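Local coordinates for protein cocosin 1 acidic chain (Cocos nucifera, PDB 5WPW) that serves as a seed storage protein, an 11S globulin that acts as a nutrient reservoir and assembles into hexamers of two-cupin subunits, at residues A[114-119]-A[249-254]; A[309-314]-A[333-338]; A[50-55]-A[210-215]. The protein carries 2 engineered substitutions. All coordinates share one frame; numbering follows the deposited sequence.

Interaction 1 of 3, residues A[114-119]-A[249-254]; sequences DVLAVP and KIKQNI
The shortest polar bond between 114-119 and 249-254 runs from Val115 N to Gln252 O at 2.7 Å. The same residues return it from Gln252 N to Val115 O, closing a hydrogen-bonded antiparallel pair, and Ala117 N extends the ladder to Ile250 O at 2.9 Å. Between these bonds lies the non-hydrogen-bonded pair Leu116 with Lys251, whose CA-H groups point at Ile250 O and Val115 O respectively; a second such pair, Asp114 with Asn253, follows beyond Val115. This ladder adds 251-253, an outermost strand within this chain, to the sheet of the N-terminal cupin, next to 114-118, which on its other flank pairs with 61-67. Lys249 makes backbone hydrogen bonds to a neighbouring subunit. The added strand comes shortly after Cys246, probably in the basic chain, so the join would tie the two mature polypeptides together by backbone bonds as well as by the Cys79-Cys246 disulfide.

On the face of Asp114, Leu116 and Lys251 the aspartate carboxylate makes the polar contacts across the strands. Its OD1 accepts from Asn253 ND2 at 3.2 Å, the amide nitrogen approaching from above the carboxylate, 40° out of its plane, with the amide turned 80° against that plane. OD2 is held by Gln111 N. Lys251 lays its methylene chain across the carboxylate, CE reaching within 3.0 Å of OD2. Bends at chi3 and chi4 leave NZ 4.5 Å from OD2, beyond salt-bridge range. Asn253 OD1 in turn accepts from Asp256 N.

One apolar contact lies on each face. On the face of Val115 and Gln252, Val115 CG2, anti to its carbonyl carbon, meets Ile254 CD1 at 3.7 Å, with Leu273 packed against both residues. Leu116 CD2, on the Asp114 face, touches Ile250 CD1 at 4.0 Å.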
ATOM      1  N   ASP A 114     -25.711   8.323  14.800  1.00 28.68           N
ATOM      2  CA  ASP A 114     -24.985   8.057  13.573  1.00 27.27           C
ATOM      3  C   ASP A 114     -23.854   9.060  13.387  1.00 25.82           C
ATOM      4  O   ASP A 114     -23.973  10.234  13.723  1.00 25.03           O
ATOM      5  CB  ASP A 114     -25.910   8.126  12.366  1.00 27.25           C
ATOM      6  CG  ASP A 114     -26.690   6.861  12.155  1.00 31.26           C
ATOM      7  OD1 ASP A 114     -26.396   5.834  12.784  1.00 30.51           O
ATOM      8  OD2 ASP A 114     -27.600   6.891  11.319  1.00 35.49           O
ATOM      9  N   VAL A 115     -22.756   8.583  12.811  1.00 27.43           N
ATOM     10  CA  VAL A 115     -21.685   9.432  12.310  1.00 27.13           C
ATOM     11  C   VAL A 115     -21.704   9.323  10.799  1.00 23.71           C
ATOM     12  O   VAL A 115     -21.714   8.207  10.260  1.00 24.68           O
ATOM     13  CB  VAL A 115     -20.301   9.024  12.845  1.00 23.98           C
ATOM     14  CG1 VAL A 115     -19.280   9.869  12.166  1.00 20.79           C
ATOM     15  CG2 VAL A 115     -20.224   9.227  14.342  1.00 29.08           C
ATOM     16  N   LEU A 116     -21.744  10.467  10.123  1.00 23.68           N
ATOM     17  CA  LEU A 116     -21.679  10.542   8.669  1.00 26.37           C
ATOM     18  C   LEU A 116     -20.376  11.210   8.255  1.00 22.49           C
ATOM     19  O   LEU A 116     -19.989  12.229   8.833  1.00 23.70           O
ATOM     20  CB  LEU A 116     -22.852  11.343   8.111  1.00 25.27           C
ATOM     21  CG  LEU A 116     -24.201  10.707   8.400  1.00 27.63           C
ATOM     22  CD1 LEU A 116     -25.112  11.676   9.137  1.00 31.15           C
ATOM     23  CD2 LEU A 116     -24.789  10.279   7.080  1.00 35.29           C
ATOM     24  N   ALA A 117     -19.710  10.635   7.252  1.00 22.53           N
ATOM     25  CA  ALA A 117     -18.453  11.161   6.708  1.00 25.50           C
ATOM     26  C   ALA A 117     -18.711  11.683   5.299  1.00 21.87           C
ATOM     27  O   ALA A 117     -19.123  10.917   4.416  1.00 25.52           O
ATOM     28  CB  ALA A 117     -17.364  10.094   6.673  1.00 25.04           C
ATOM     29  N   VAL A 118     -18.465  12.973   5.092  1.00 22.71           N
ATOM     30  CA  VAL A 118     -18.637  13.622   3.794  1.00 23.88           C
ATOM     31  C   VAL A 118     -17.299  14.111   3.238  1.00 22.18           C
ATOM     32  O   VAL A 118     -16.771  15.109   3.733  1.00 20.97           O
ATOM     33  CB  VAL A 118     -19.625  14.794   3.929  1.00 22.48           C
ATOM     34  CG1 VAL A 118     -19.829  15.469   2.601  1.00 27.23           C
ATOM     35  CG2 VAL A 118     -20.943  14.309   4.491  1.00 29.93           C
ATOM     36  N   PRO A 119     -16.743  13.475   2.200  1.00 24.89           N
ATOM     37  CA  PRO A 119     -15.507  13.980   1.577  1.00 27.98           C
ATOM     38  C   PRO A 119     -15.660  15.398   1.052  1.00 27.51           C
ATOM     39  O   PRO A 119     -16.729  15.808   0.611  1.00 28.91           O
ATOM     40  CB  PRO A 119     -15.266  13.016   0.405  1.00 25.91           C
ATOM     41  CG  PRO A 119     -16.227  11.868   0.611  1.00 29.37           C
ATOM     42  CD  PRO A 119     -17.350  12.376   1.437  1.00 22.65           C
ATOM     43  N   LYS A 249     -19.465   2.711   2.288  1.00 31.27           N
ATOM     44  CA  LYS A 249     -20.307   3.087   3.406  1.00 25.30           C
ATOM     45  C   LYS A 249     -19.844   4.453   3.895  1.00 27.37           C
ATOM     46  O   LYS A 249     -18.643   4.696   4.010  1.00 24.90           O
ATOM     47  CB  LYS A 249     -20.224   2.039   4.524  1.00 33.19           C
ATOM     48  CG  LYS A 249     -21.206   2.272   5.671  1.00 29.21           C
ATOM     49  CD  LYS A 249     -21.032   1.244   6.806  1.00 39.96           C
ATOM     50  CE  LYS A 249     -19.562   0.916   7.035  1.00 33.03           C
ATOM     51  NZ  LYS A 249     -19.115   0.915   8.472  1.00 38.20           N
ATOM     52  N   ILE A 250     -20.785   5.362   4.144  1.00 27.40           N
ATOM     53  CA  ILE A 250     -20.469   6.708   4.619  1.00 27.01           C
ATOM     54  C   ILE A 250     -20.998   6.976   6.008  1.00 25.70           C
ATOM     55  O   ILE A 250     -20.835   8.094   6.515  1.00 25.89           O
ATOM     56  CB  ILE A 250     -20.995   7.793   3.656  1.00 29.05           C
ATOM     57  CG1 ILE A 250     -22.502   7.656   3.470  1.00 33.80           C
ATOM     58  CG2 ILE A 250     -20.254   7.748   2.330  1.00 30.04           C
ATOM     59  CD1 ILE A 250     -23.242   8.968   3.611  1.00 33.25           C
ATOM     60  N   LYS A 251     -21.667   6.010   6.617  1.00 25.97           N
ATOM     61  CA  LYS A 251     -22.392   6.238   7.855  1.00 25.70           C
ATOM     62  C   LYS A 251     -22.124   5.064   8.781  1.00 26.97           C
ATOM     63  O   LYS A 251     -22.054   3.912   8.331  1.00 27.61           O
ATOM     64  CB  LYS A 251     -23.894   6.375   7.581  1.00 32.64           C
ATOM     65  CG  LYS A 251     -24.786   6.317   8.818  1.00 32.78           C
ATOM     66  CD  LYS A 251     -26.260   6.474   8.401  1.00 37.14           C
ATOM     67  CE  LYS A 251     -27.088   5.262   8.808  1.00 39.90           C
ATOM     68  NZ  LYS A 251     -27.019   4.101   7.868  1.00 40.66           N
ATOM     69  N   GLN A 252     -21.961   5.358  10.065  1.00 29.71           N
ATOM     70  CA  GLN A 252     -21.805   4.309  11.066  1.00 30.76           C
ATOM     71  C   GLN A 252     -22.352   4.805  12.392  1.00 28.28           C
ATOM     72  O   GLN A 252     -22.066   5.932  12.805  1.00 26.52           O
ATOM     73  CB  GLN A 252     -20.337   3.899  11.227  1.00 30.42           C
ATOM     74  CG  GLN A 252     -20.109   3.046  12.458  1.00 31.68           C
ATOM     75  CD  GLN A 252     -19.842   1.604  12.127  1.00 37.08           C
ATOM     76  OE1 GLN A 252     -20.053   1.164  11.000  1.00 40.08           O
ATOM     77  NE2 GLN A 252     -19.349   0.855  13.111  1.00 38.92           N
ATOM     78  N   ASN A 253     -23.141   3.967  13.052  1.00 26.68           N
ATOM     79  CA  ASN A 253     -23.718   4.336  14.331  1.00 31.14           C
ATOM     80  C   ASN A 253     -22.731   4.033  15.458  1.00 29.80           C
ATOM     81  O   ASN A 253     -22.179   2.935  15.526  1.00 32.37           O
ATOM     82  CB  ASN A 253     -25.038   3.598  14.536  1.00 33.78           C
ATOM     83  CG  ASN A 253     -25.671   3.920  15.859  1.00 34.07           C
ATOM     84  OD1 ASN A 253     -25.390   3.261  16.849  1.00 38.38           O
ATOM     85  ND2 ASN A 253     -26.494   4.952  15.897  1.00 33.26           N
ATOM     86  N   ILE A 254     -22.476   5.022  16.314  1.00 30.12           N
ATOM     87  CA  ILE A 254     -21.641   4.817  17.489  1.00 27.32           C
ATOM     88  C   ILE A 254     -22.386   5.061  18.789  1.00 34.23           C
ATOM     89  O   ILE A 254     -21.769   4.994  19.860  1.00 27.11           O
ATOM     90  CB  ILE A 254     -20.368   5.683  17.448  1.00 29.12           C
ATOM     91  CG1 ILE A 254     -20.739   7.170  17.429  1.00 25.69           C
ATOM     92  CG2 ILE A 254     -19.504   5.274  16.254  1.00 31.35           C
ATOM     93  CD1 ILE A 254     -19.584   8.082  17.796  1.00 33.54           C
TER

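Interaction 2 of 3, residues A[309-314]-A[333-338]; sequences SIMYCT and GELRQG
Gly338 N donates to Cys313 O at 2.9 Å, with a nearly straight N-H...O angle of 163°, the one direct hydrogen bond between 309-314 and 333-338. Gln337 CA brings a C-H to the same carbonyl at 3.5 Å, so Cys313 O receives two neighbouring groups of the turning chain.

Backbone against side chain makes up much of the rest. Cys313 CB points toward the other segment, and with SG anti to the backbone N (chi1 174°) the sulfur is set beside the Arg336 peptide: CB lies 3.4 Å from Arg336 O and SG 3.5 Å from Arg336 C. Tyr312 starts out in the other direction, yet its ring reaches back to Gly338, OH coming to 3.3 Å from Gly338 CA while the carbonyl oxygen of Gly338 approaches CE1 obliquely. Gly338 adopts a left-handed backbone conformation, as the chain turns there. The tyrosine hydroxyl also has a weak hydrogen bond to Arg43, from the N-terminal cupin.

Apolar contacts are looser. Met311 SD approaches Leu335 CD1 at 4.4 Å, and the CB atoms of Cys313 and Leu335 face each other at a similar distance.

The two strands are not paired: their axes pass 7.0 Å apart at 62°, because they belong to different sheets of the C-terminal cupin barrel. Strand 329-336 pairs with 317-323, whereas 309-314 lies between 357-364 and 340-343; the contact therefore sits at the corner where the chain passes from strand 329-336 to strand 340-343, with Leu335 also touching Leu341 and Cys313 packing on Phe358.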
ATOM      1  N   SER A 309      -8.299  16.461  19.898  1.00 23.97           N
ATOM      2  CA  SER A 309      -9.617  15.959  20.245  1.00 22.60           C
ATOM      3  C   SER A 309     -10.580  17.136  20.364  1.00 28.86           C
ATOM      4  O   SER A 309     -10.347  18.063  21.155  1.00 32.65           O
ATOM      5  CB  SER A 309      -9.561  15.162  21.550  1.00 30.17           C
ATOM      6  OG  SER A 309     -10.806  14.554  21.842  1.00 27.51           O
ATOM      7  N   ILE A 310     -11.656  17.098  19.580  1.00 24.76           N
ATOM      8  CA  ILE A 310     -12.714  18.102  19.625  1.00 29.01           C
ATOM      9  C   ILE A 310     -13.878  17.463  20.369  1.00 26.61           C
ATOM     10  O   ILE A 310     -14.600  16.619  19.833  1.00 28.36           O
ATOM     11  CB  ILE A 310     -13.119  18.579  18.228  1.00 30.00           C
ATOM     12  CG1 ILE A 310     -11.923  19.217  17.529  1.00 26.22           C
ATOM     13  CG2 ILE A 310     -14.237  19.607  18.324  1.00 28.04           C
ATOM     14  CD1 ILE A 310     -11.169  18.288  16.623  1.00 31.79           C
ATOM     15  N   MET A 311     -14.058  17.858  21.621  1.00 27.83           N
ATOM     16  CA  MET A 311     -15.007  17.199  22.500  1.00 29.47           C
ATOM     17  C   MET A 311     -16.264  18.049  22.616  1.00 31.40           C
ATOM     18  O   MET A 311     -16.176  19.250  22.905  1.00 32.62           O
ATOM     19  CB  MET A 311     -14.390  16.986  23.877  1.00 32.73           C
ATOM     20  CG  MET A 311     -15.242  16.152  24.795  1.00 36.01           C
ATOM     21  SD  MET A 311     -14.447  15.834  26.395  1.00 59.12           S
ATOM     22  CE  MET A 311     -12.767  16.275  26.024  1.00 30.28           C
ATOM     23  N   TYR A 312     -17.425  17.416  22.432  1.00 30.39           N
ATOM     24  CA  TYR A 312     -18.727  18.074  22.507  1.00 29.68           C
ATOM     25  C   TYR A 312     -19.603  17.316  23.489  1.00 32.67           C
ATOM     26  O   TYR A 312     -19.813  16.112  23.323  1.00 31.96           O
ATOM     27  CB  TYR A 312     -19.397  18.118  21.128  1.00 30.12           C
ATOM     28  CG  TYR A 312     -20.768  18.747  21.134  1.00 34.86           C
ATOM     29  CD1 TYR A 312     -20.911  20.123  21.204  1.00 38.24           C
ATOM     30  CD2 TYR A 312     -21.921  17.969  21.078  1.00 35.71           C
ATOM     31  CE1 TYR A 312     -22.156  20.710  21.210  1.00 37.12           C
ATOM     32  CE2 TYR A 312     -23.180  18.556  21.089  1.00 33.23           C
ATOM     33  CZ  TYR A 312     -23.280  19.929  21.144  1.00 36.48           C
ATOM     34  OH  TYR A 312     -24.505  20.540  21.163  1.00 41.75           O
ATOM     35  N   CYS A 313     -20.139  18.008  24.495  1.00 25.96           N
ATOM     36  CA  CYS A 313     -20.951  17.331  25.508  1.00 30.92           C
ATOM     37  C   CYS A 313     -22.411  17.268  25.055  1.00 27.06           C
ATOM     38  O   CYS A 313     -23.025  18.300  24.751  1.00 31.86           O
ATOM     39  CB  CYS A 313     -20.827  18.015  26.866  1.00 33.12           C
ATOM     40  SG  CYS A 313     -21.963  17.311  28.097  1.00 31.81           S
ATOM     41  N   THR A 314     -22.936  16.053  24.935  1.00 23.49           N
ATOM     42  CA  THR A 314     -24.303  15.814  24.487  1.00 30.87           C
ATOM     43  C   THR A 314     -25.294  15.682  25.642  1.00 27.45           C
ATOM     44  O   THR A 314     -26.497  15.636  25.399  1.00 35.16           O
ATOM     45  CB  THR A 314     -24.376  14.544  23.627  1.00 31.22           C
ATOM     46  OG1 THR A 314     -24.028  13.400  24.412  1.00 30.02           O
ATOM     47  CG2 THR A 314     -23.411  14.627  22.414  1.00 32.38           C
ATOM     48  N   GLY A 333     -12.663  22.757  34.678  1.00 40.98           N
ATOM     49  CA  GLY A 333     -14.014  23.273  34.691  1.00 44.23           C
ATOM     50  C   GLY A 333     -14.995  22.164  34.415  1.00 42.36           C
ATOM     51  O   GLY A 333     -14.623  21.020  34.144  1.00 39.98           O
ATOM     52  N   GLU A 334     -16.268  22.526  34.505  1.00 39.59           N
ATOM     53  CA  GLU A 334     -17.350  21.625  34.175  1.00 42.03           C
ATOM     54  C   GLU A 334     -17.575  21.668  32.669  1.00 44.09           C
ATOM     55  O   GLU A 334     -17.084  22.552  31.973  1.00 47.90           O
ATOM     56  CB  GLU A 334     -18.615  22.025  34.957  1.00 44.01           C
ATOM     57  CG  GLU A 334     -19.850  21.117  34.799  1.00 49.16           C
ATOM     58  CD  GLU A 334     -21.028  21.508  35.711  1.00 52.24           C
ATOM     59  OE1 GLU A 334     -21.843  22.375  35.311  1.00 51.01           O
ATOM     60  OE2 GLU A 334     -21.158  20.922  36.809  1.00 55.15           O
ATOM     61  N   LEU A 335     -18.289  20.688  32.159  1.00 43.01           N
ATOM     62  CA  LEU A 335     -18.828  20.764  30.816  1.00 37.71           C
ATOM     63  C   LEU A 335     -20.284  20.351  30.916  1.00 38.44           C
ATOM     64  O   LEU A 335     -20.609  19.415  31.656  1.00 37.33           O
ATOM     65  CB  LEU A 335     -18.063  19.855  29.833  1.00 39.52           C
ATOM     66  CG  LEU A 335     -16.902  20.396  28.996  1.00 38.46           C
ATOM     67  CD1 LEU A 335     -16.563  19.399  27.907  1.00 38.05           C
ATOM     68  CD2 LEU A 335     -17.215  21.735  28.366  1.00 39.48           C
ATOM     69  N   ARG A 336     -21.159  21.049  30.194  1.00 37.32           N
ATOM     70  CA  ARG A 336     -22.559  20.657  30.165  1.00 36.47           C
ATOM     71  C   ARG A 336     -23.023  20.565  28.721  1.00 37.68           C
ATOM     72  O   ARG A 336     -22.287  20.893  27.783  1.00 30.59           O
ATOM     73  CB  ARG A 336     -23.441  21.629  30.967  1.00 42.52           C
ATOM     74  CG  ARG A 336     -23.234  23.082  30.609  1.00 43.08           C
ATOM     75  CD  ARG A 336     -23.835  24.032  31.658  1.00 52.35           C
ATOM     76  NE  ARG A 336     -23.388  25.409  31.452  1.00 54.08           N
ATOM     77  CZ  ARG A 336     -23.806  26.190  30.460  1.00 58.82           C
ATOM     78  NH1 ARG A 336     -24.689  25.734  29.574  1.00 53.79           N
ATOM     79  NH2 ARG A 336     -23.339  27.430  30.349  1.00 58.61           N
ATOM     80  N   GLN A 337     -24.259  20.091  28.559  1.00 35.17           N
ATOM     81  CA  GLN A 337     -24.856  19.913  27.244  1.00 35.20           C
ATOM     82  C   GLN A 337     -24.677  21.149  26.367  1.00 41.83           C
ATOM     83  O   GLN A 337     -24.936  22.286  26.788  1.00 37.67           O
ATOM     84  CB  GLN A 337     -26.341  19.580  27.389  1.00 38.78           C
ATOM     85  CG  GLN A 337     -27.098  19.578  26.068  1.00 37.81           C
ATOM     86  CD  GLN A 337     -28.465  18.941  26.177  1.00 46.29           C
ATOM     87  OE1 GLN A 337     -28.638  17.938  26.876  1.00 47.93           O
ATOM     88  NE2 GLN A 337     -29.451  19.529  25.502  1.00 41.70           N
ATOM     89  N   GLY A 338     -24.212  20.919  25.139  1.00 36.35           N
ATOM     90  CA  GLY A 338     -24.071  21.972  24.154  1.00 34.68           C
ATOM     91  C   GLY A 338     -22.732  22.668  24.137  1.00 36.68           C
ATOM     92  O   GLY A 338     -22.511  23.521  23.268  1.00 39.21           O
TER

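Interaction 3 of 3, residues A[50-55]-A[210-215]; sequences GLLLPS and GEIVRA
An antiparallel strand pairing, largely buried, joins 50-55 to 210-215 in a curled sheet of the N-terminal cupin. Leu51 and Val213 form the hydrogen-bonded pair, Leu51 N donating to Val213 O at 2.8 Å and Val213 N to Leu51 O at 3.0 Å; Leu53 N adds a third bond to Glu211 O. The flanking non-hydrogen-bonded pairs, Gly50 with Arg214 and Leu52 with Ile212, bring CA-H groups close to carbonyl oxygens, Gly50 CA lying 3.3 Å from Val213 O. In the cupin jelly roll, strand 50-57 also pairs with 124-127 and 155-157. The short strand 212-214, which follows helices 185-192 and 196-202, thus brings the end of that helical excursion back onto the barrel.

Leucine branches carry the side-chain contact. Leu53, CG beside its backbone N, crosses Val213 at about a right angle and puts CD2 3.8 Å from Val213 CG2, while its other methyl nears the carbonyl of Gly210. On the face of Leu52 and Ile212, Leu52 CD1 touches both Ile212 CG1 at 3.8 Å and Glu211 OE1 at 3.4 Å, the leucine lying alongside the glutamate.

Glu211 is anchored through OE2, which forms a salt bridge with Arg44 and a hydrogen bond with Thr24; these probably stabilise its negative charge. A water lies 3.1 Å from Leu53 O, in hydrogen-bonding position, and its very short approach to Glu211 OE1 is doubtful. Leu51 and Leu53 also pack on Asn391 and Ser392 of a neighbouring subunit, so the pairing borders an interface of the hexamer.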
ATOM      1  N   GLY A  50     -37.889  19.830   7.163  1.00 33.67           N
ATOM      2  CA  GLY A  50     -36.867  20.740   6.679  1.00 31.90           C
ATOM      3  C   GLY A  50     -35.817  20.006   5.856  1.00 34.25           C
ATOM      4  O   GLY A  50     -35.370  18.922   6.217  1.00 36.45           O
ATOM      5  N   LEU A  51     -35.430  20.631   4.748  1.00 29.43           N
ATOM      6  CA  LEU A  51     -34.429  20.123   3.815  1.00 30.57           C
ATOM      7  C   LEU A  51     -33.215  21.042   3.855  1.00 29.27           C
ATOM      8  O   LEU A  51     -33.337  22.249   3.618  1.00 28.33           O
ATOM      9  CB  LEU A  51     -35.012  20.045   2.397  1.00 30.20           C
ATOM     10  CG  LEU A  51     -34.057  19.865   1.214  1.00 27.72           C
ATOM     11  CD1 LEU A  51     -33.532  18.422   1.192  1.00 29.60           C
ATOM     12  CD2 LEU A  51     -34.776  20.213  -0.070  1.00 30.96           C
ATOM     13  N   LEU A  52     -32.045  20.483   4.191  1.00 32.24           N
ATOM     14  CA  LEU A  52     -30.780  21.185   3.984  1.00 26.39           C
ATOM     15  C   LEU A  52     -30.404  21.115   2.508  1.00 30.51           C
ATOM     16  O   LEU A  52     -30.169  20.019   1.977  1.00 28.15           O
ATOM     17  CB  LEU A  52     -29.677  20.569   4.840  1.00 29.86           C
ATOM     18  CG  LEU A  52     -28.286  21.201   4.798  1.00 31.52           C
ATOM     19  CD1 LEU A  52     -28.314  22.622   5.330  1.00 31.56           C
ATOM     20  CD2 LEU A  52     -27.352  20.335   5.618  1.00 32.28           C
ATOM     21  N   LEU A  53     -30.321  22.281   1.857  1.00 27.78           N
ATOM     22  CA  LEU A  53     -30.106  22.342   0.420  1.00 26.51           C
ATOM     23  C   LEU A  53     -28.740  21.779   0.031  1.00 30.06           C
ATOM     24  O   LEU A  53     -27.781  21.864   0.802  1.00 27.72           O
ATOM     25  CB  LEU A  53     -30.205  23.785  -0.073  1.00 29.24           C
ATOM     26  CG  LEU A  53     -31.542  24.422   0.308  1.00 28.79           C
ATOM     27  CD1 LEU A  53     -31.553  25.862  -0.104  1.00 28.68           C
ATOM     28  CD2 LEU A  53     -32.656  23.599  -0.314  1.00 31.45           C
ATOM     29  N   PRO A  54     -28.615  21.239  -1.182  1.00 26.54           N
ATOM     30  CA  PRO A  54     -27.336  20.648  -1.597  1.00 27.89           C
ATOM     31  C   PRO A  54     -26.212  21.671  -1.627  1.00 30.59           C
ATOM     32  O   PRO A  54     -26.386  22.811  -2.066  1.00 27.16           O
ATOM     33  CB  PRO A  54     -27.631  20.091  -2.983  1.00 25.70           C
ATOM     34  CG  PRO A  54     -28.876  20.840  -3.452  1.00 25.40           C
ATOM     35  CD  PRO A  54     -29.665  21.070  -2.203  1.00 29.17           C
ATOM     36  N   SER A  55     -25.052  21.251  -1.112  1.00 26.87           N
ATOM     37  CA  SER A  55     -23.877  22.109  -1.050  1.00 24.42           C
ATOM     38  C   SER A  55     -22.653  21.218  -0.906  1.00 26.83           C
ATOM     39  O   SER A  55     -22.764  20.034  -0.567  1.00 24.97           O
ATOM     40  CB  SER A  55     -23.959  23.123   0.103  1.00 28.98           C
ATOM     41  OG  SER A  55     -23.729  22.526   1.384  1.00 27.26           O
ATOM     42  N   GLY A 210     -33.054  30.754   3.169  1.00 40.59           N
ATOM     43  CA  GLY A 210     -31.809  30.253   3.746  1.00 44.92           C
ATOM     44  C   GLY A 210     -31.503  28.841   3.265  1.00 41.54           C
ATOM     45  O   GLY A 210     -32.075  28.357   2.275  1.00 41.04           O
ATOM     46  N   GLU A 211     -30.596  28.158   3.982  1.00 39.48           N
ATOM     47  CA  GLU A 211     -30.122  26.849   3.537  1.00 33.73           C
ATOM     48  C   GLU A 211     -30.886  25.674   4.148  1.00 35.56           C
ATOM     49  O   GLU A 211     -30.619  24.522   3.788  1.00 32.16           O
ATOM     50  CB  GLU A 211     -28.622  26.703   3.829  1.00 37.21           C
ATOM     51  CG  GLU A 211     -28.290  26.759   5.285  1.00 40.40           C
ATOM     52  CD  GLU A 211     -26.936  26.133   5.590  1.00 46.95           C
ATOM     53  OE1 GLU A 211     -26.412  25.370   4.741  1.00 40.18           O
ATOM     54  OE2 GLU A 211     -26.407  26.397   6.691  1.00 51.75           O
ATOM     55  N   ILE A 212     -31.831  25.920   5.048  1.00 26.80           N
ATOM     56  CA  ILE A 212     -32.742  24.893   5.524  1.00 30.69           C
ATOM     57  C   ILE A 212     -34.152  25.387   5.223  1.00 31.73           C
ATOM     58  O   ILE A 212     -34.598  26.373   5.817  1.00 34.82           O
ATOM     59  CB  ILE A 212     -32.572  24.606   7.018  1.00 31.21           C
ATOM     60  CG1 ILE A 212     -31.096  24.329   7.341  1.00 34.05           C
ATOM     61  CG2 ILE A 212     -33.466  23.454   7.417  1.00 32.09           C
ATOM     62  CD1 ILE A 212     -30.779  24.399   8.842  1.00 34.26           C
ATOM     63  N   VAL A 213     -34.841  24.714   4.301  1.00 34.19           N
ATOM     64  CA  VAL A 213     -36.125  25.172   3.768  1.00 37.50           C
ATOM     65  C   VAL A 213     -37.214  24.155   4.084  1.00 35.89           C
ATOM     66  O   VAL A 213     -36.940  22.967   4.292  1.00 30.94           O
ATOM     67  CB  VAL A 213     -36.030  25.437   2.245  1.00 37.85           C
ATOM     68  CG1 VAL A 213     -34.810  26.273   1.950  1.00 32.47           C
ATOM     69  CG2 VAL A 213     -36.034  24.116   1.425  1.00 29.91           C
ATOM     70  N   ARG A 214     -38.468  24.622   4.120  1.00 34.51           N
ATOM     71  CA  ARG A 214     -39.589  23.759   4.467  1.00 35.00           C
ATOM     72  C   ARG A 214     -40.130  23.079   3.214  1.00 41.89           C
ATOM     73  O   ARG A 214     -40.387  23.740   2.201  1.00 45.50           O
ATOM     74  CB  ARG A 214     -40.694  24.565   5.163  1.00 42.88           C
ATOM     75  CG  ARG A 214     -41.787  23.731   5.846  1.00 44.18           C
ATOM     76  CD  ARG A 214     -41.419  23.253   7.278  1.00 50.02           C
ATOM     77  NE  ARG A 214     -41.086  24.343   8.205  1.00 52.80           N
ATOM     78  CZ  ARG A 214     -40.967  24.211   9.528  1.00 54.45           C
ATOM     79  NH1 ARG A 214     -41.167  23.027  10.114  1.00 48.50           N
ATOM     80  NH2 ARG A 214     -40.652  25.269  10.272  1.00 48.14           N
ATOM     81  N   ALA A 215     -40.268  21.759   3.270  1.00 33.04           N
ATOM     82  CA  ALA A 215     -41.009  21.014   2.253  1.00 38.49           C
ATOM     83  C   ALA A 215     -42.416  20.799   2.808  1.00 43.40           C
ATOM     84  O   ALA A 215     -42.635  19.909   3.631  1.00 43.55           O
ATOM     85  CB  ALA A 215     -40.333  19.688   1.922  1.00 34.15           C
TER
HETATM   86  O   HOH W   1     -26.470  23.827   2.740  1.00 40.21           O

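In the fold
Interactions 1 and 3 both add a short late strand to a sheet of the N-terminal cupin, each to a different one of its two sheets. The added strands, 212-214 and 251-253, follow each other in the chain with an unmodelled stretch between them, and the two contacts interlock along the sequence: their centres lie 20 Å apart and their nearest atoms about 6 Å. Interaction 2 falls wholly within the C-terminal cupin, where it joins two sheets instead of two paired strands. Its centre is 21 Å from that of interaction 1 and 28 Å from that of interaction 3. None touches another. Interactions 1 and 3 both border other subunits of the hexamer; interaction 2 does not.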